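Local coordinates for halogenase (Chondromyces crocatus, PDB 3E1T), which probably chlorinates a precursor of the myxobacterial product chondrochloren as an FAD-dependent halogenase, at residues 11-16 and 145-150. Residues are numbered along the deposited sequence; the frame is centred on the assembly and turned at random.
Sequences IVIGGG and VGVRYR. With FAD (flavin-adenine dinucleotide), chain C.
V147 meets both I11 and I13 through its two methyl branches. CG2 of V147 lies 4.2 Å from CG2 of I11, the two methyls meeting tip to tip. CG1 of V147 lies 4.2 Å from CD1 of I13. With CG1 of I11 beside the backbone N (chi1 -61°), CG2 is anti to that N and is the branch that touches V147. The chain of I13 is extended about CB-CG1 (chi2 175°), which brings CD1 to V147. The contact is purely apolar and buried, and I164 also touches all three side chains.

The two segments belong to different sheets. Strand 10-13 is the central strand of the parallel five-stranded Rossmann-type sheet, with backbone hydrogen bonds from I11 and I13 to V165 and from V12 to L34 and L36. Strand 143-150 lies in the mixed four-stranded sheet, where V145 and G146 form a classic beta bulge opposite L138. These three side chains join the two sheets.

I13 also touches the cofactor. Its CG2 is 3.6 Å from N1A of the FAD adenine. After I13 the chain enters the glycine-rich turn, consistent with a GxGxxG motif, and G16 sits at the N-cap position of helix 17-27. The turn's backbone runs close against FAD. CA of G14 comes within 3.3 Å of the ribose oxygen O4B, and C of G16 within 3.6 Å of O1P. N of G15 is hydrogen-bonded to OE1 of E37, whose OE2 is hydrogen-bonded to FAD.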
loop_
_atom_site.group_PDB
_atom_site.type_symbol
_atom_site.label_atom_id
_atom_site.label_comp_id
_atom_site.label_asym_id
_atom_site.label_seq_id
_atom_site.Cartn_x
_atom_site.Cartn_y
_atom_site.Cartn_z
ATOM N N ILE A 11 12.810 -17.407 -7.275
ATOM C CA ILE A 11 12.486 -17.549 -5.858
ATOM C C ILE A 11 11.853 -16.257 -5.354
ATOM O O ILE A 11 12.451 -15.179 -5.467
ATOM C CB ILE A 11 13.721 -17.874 -4.996
ATOM C CG1 ILE A 11 14.336 -19.215 -5.437
ATOM C CG2 ILE A 11 13.330 -17.922 -3.509
ATOM C CD1 ILE A 11 15.812 -19.373 -5.105
ATOM N N VAL A 12 10.648 -16.384 -4.796
ATOM C CA VAL A 12 9.943 -15.266 -4.193
ATOM C C VAL A 12 9.986 -15.386 -2.675
ATOM O O VAL A 12 9.678 -16.441 -2.115
ATOM C CB VAL A 12 8.490 -15.178 -4.714
ATOM C CG1 VAL A 12 7.729 -14.052 -4.026
ATOM C CG2 VAL A 12 8.507 -14.947 -6.212
ATOM N N ILE A 13 10.408 -14.301 -2.031
ATOM C CA ILE A 13 10.483 -14.206 -0.587
ATOM C C ILE A 13 9.257 -13.474 -0.030
ATOM O O ILE A 13 9.186 -12.228 -0.064
ATOM C CB ILE A 13 11.738 -13.411 -0.146
ATOM C CG1 ILE A 13 12.976 -13.814 -0.974
ATOM C CG2 ILE A 13 11.909 -13.517 1.369
ATOM C CD1 ILE A 13 14.231 -12.990 -0.693
ATOM N N GLY A 14 8.313 -14.238 0.501
ATOM C CA GLY A 14 7.116 -13.688 1.147
ATOM C C GLY A 14 5.876 -14.049 0.358
ATOM O O GLY A 14 5.892 -13.991 -0.863
ATOM N N GLY A 15 4.801 -14.408 1.055
ATOM C CA GLY A 15 3.575 -14.836 0.386
ATOM C C GLY A 15 2.340 -13.966 0.608
ATOM O O GLY A 15 1.210 -14.463 0.551
ATOM N N GLY A 16 2.545 -12.674 0.868
ATOM C CA GLY A 16 1.440 -11.717 0.914
ATOM C C GLY A 16 1.000 -11.452 -0.510
ATOM O O GLY A 16 1.452 -12.133 -1.416
ATOM N N VAL A 145 21.865 -14.957 -6.903
ATOM C CA VAL A 145 21.863 -16.321 -7.467
ATOM C C VAL A 145 21.107 -17.331 -6.628
ATOM O O VAL A 145 20.834 -18.440 -7.084
ATOM C CB VAL A 145 23.301 -16.866 -7.793
ATOM C CG1 VAL A 145 23.827 -16.283 -9.105
ATOM C CG2 VAL A 145 24.264 -16.624 -6.659
ATOM N N GLY A 146 20.778 -16.951 -5.402
ATOM C CA GLY A 146 20.012 -17.826 -4.534
ATOM C C GLY A 146 19.691 -17.198 -3.206
ATOM O O GLY A 146 19.871 -15.993 -3.022
ATOM N N VAL A 147 19.196 -18.015 -2.286
ATOM C CA VAL A 147 18.891 -17.567 -0.940
ATOM C C VAL A 147 19.364 -18.585 0.097
ATOM O O VAL A 147 19.497 -19.772 -0.213
ATOM C CB VAL A 147 17.359 -17.304 -0.741
ATOM C CG1 VAL A 147 16.869 -16.169 -1.649
ATOM C CG2 VAL A 147 16.540 -18.585 -0.951
ATOM N N ARG A 148 19.639 -18.114 1.311
ATOM C CA ARG A 148 19.744 -18.993 2.475
ATOM C C ARG A 148 18.473 -18.847 3.293
ATOM O O ARG A 148 18.033 -17.724 3.552
ATOM C CB ARG A 148 20.962 -18.649 3.349
ATOM C CG ARG A 148 20.782 -19.041 4.835
ATOM C CD ARG A 148 22.057 -19.024 5.671
ATOM N NE ARG A 148 22.966 -17.930 5.334
ATOM C CZ ARG A 148 24.048 -18.078 4.582
ATOM N NH1 ARG A 148 24.350 -19.272 4.094
ATOM N NH2 ARG A 148 24.823 -17.040 4.315
ATOM N N TYR A 149 17.892 -19.972 3.702
ATOM C CA TYR A 149 16.690 -19.974 4.537
ATOM C C TYR A 149 16.746 -21.041 5.627
ATOM O O TYR A 149 17.587 -21.930 5.579
ATOM C CB TYR A 149 15.428 -20.178 3.680
ATOM C CG TYR A 149 15.334 -21.520 2.972
ATOM C CD1 TYR A 149 14.596 -22.568 3.518
ATOM C CD2 TYR A 149 15.968 -21.730 1.747
ATOM C CE1 TYR A 149 14.501 -23.804 2.866
ATOM C CE2 TYR A 149 15.882 -22.958 1.084
ATOM C CZ TYR A 149 15.145 -23.987 1.648
ATOM O OH TYR A 149 15.055 -25.199 0.995
ATOM N N ARG A 150 15.839 -20.936 6.599
ATOM C CA ARG A 150 15.584 -22.015 7.556
ATOM C C ARG A 150 14.224 -22.612 7.223
ATOM O O ARG A 150 13.256 -21.869 7.038
ATOM C CB ARG A 150 15.558 -21.508 8.999
ATOM C CG ARG A 150 16.587 -20.451 9.350
ATOM C CD ARG A 150 16.389 -19.979 10.788
ATOM N NE ARG A 150 16.923 -20.938 11.758
ATOM C CZ ARG A 150 16.625 -20.948 13.057
ATOM N NH1 ARG A 150 15.782 -20.054 13.565
ATOM N NH2 ARG A 150 17.171 -21.856 13.854
HETATM P PA FAD C . 3.054 -8.084 3.168
HETATM O O1A FAD C . 1.551 -8.089 3.084
HETATM O O2A FAD C . 3.618 -7.431 4.382
HETATM O O5B FAD C . 3.538 -9.625 3.141
HETATM C C5B FAD C . 4.914 -9.969 3.146
HETATM C C4B FAD C . 5.073 -11.424 3.600
HETATM O O4B FAD C . 6.438 -11.767 3.728
HETATM C C3B FAD C . 4.440 -11.645 4.969
HETATM O O3B FAD C . 3.518 -12.705 4.853
HETATM C C2B FAD C . 5.586 -12.043 5.877
HETATM O O2B FAD C . 5.187 -13.073 6.737
HETATM C C1B FAD C . 6.635 -12.527 4.894
HETATM N N9A FAD C . 8.035 -12.365 5.326
HETATM C C8A FAD C . 8.611 -11.340 6.033
HETATM N N7A FAD C . 9.928 -11.618 6.170
HETATM C C5A FAD C . 10.204 -12.792 5.552
HETATM C C6A FAD C . 11.373 -13.552 5.390
HETATM N N6A FAD C . 12.514 -13.221 6.008
HETATM N N1A FAD C . 11.307 -14.731 4.687
HETATM C C2A FAD C . 10.120 -15.190 4.177
HETATM N N3A FAD C . 8.977 -14.441 4.354
HETATM C C4A FAD C . 9.018 -13.265 5.020
HETATM N N1 FAD C . -3.253 -1.259 1.941
HETATM C C2 FAD C . -4.455 -1.366 1.298
HETATM O O2 FAD C . -4.460 -1.813 0.153
HETATM N N3 FAD C . -5.611 -0.958 1.939
HETATM C C4 FAD C . -5.567 -0.455 3.235
HETATM O O4 FAD C . -6.597 -0.111 3.818
HETATM C C4X FAD C . -4.343 -0.335 3.881
HETATM N N5 FAD C . -4.257 0.160 5.168
HETATM C C5X FAD C . -3.026 0.259 5.790
HETATM C C6 FAD C . -2.925 0.768 7.089
HETATM C C7 FAD C . -1.670 0.866 7.709
HETATM C C7M FAD C . -1.556 1.615 9.007
HETATM C C8 FAD C . -0.514 0.461 7.032
HETATM C C8M FAD C . 0.868 0.737 7.579
HETATM C C9 FAD C . -0.624 -0.055 5.745
HETATM C C9A FAD C . -1.871 -0.156 5.116
HETATM N N10 FAD C . -1.950 -0.677 3.838
HETATM C C10 FAD C . -3.178 -0.758 3.217
HETATM C "C1'" FAD C . -0.717 -1.233 3.148
HETATM C "C2'" FAD C . -0.642 -2.764 3.129
HETATM O "O2'" FAD C . -0.507 -3.208 4.464
HETATM C "C3'" FAD C . 0.569 -3.247 2.317
HETATM O "O3'" FAD C . 0.811 -2.393 1.220
HETATM C "C4'" FAD C . 0.432 -4.650 1.725
HETATM O "O4'" FAD C . 0.273 -5.586 2.768
HETATM C "C5'" FAD C . 1.692 -4.988 0.928
HETATM O "O5'" FAD C . 1.725 -6.362 0.659
HETATM P P FAD C . 3.117 -7.139 0.458
HETATM O O1P FAD C . 2.852 -8.418 -0.309
HETATM O O2P FAD C . 4.094 -6.286 -0.287
HETATM O O3P FAD C . 3.703 -7.343 1.919
#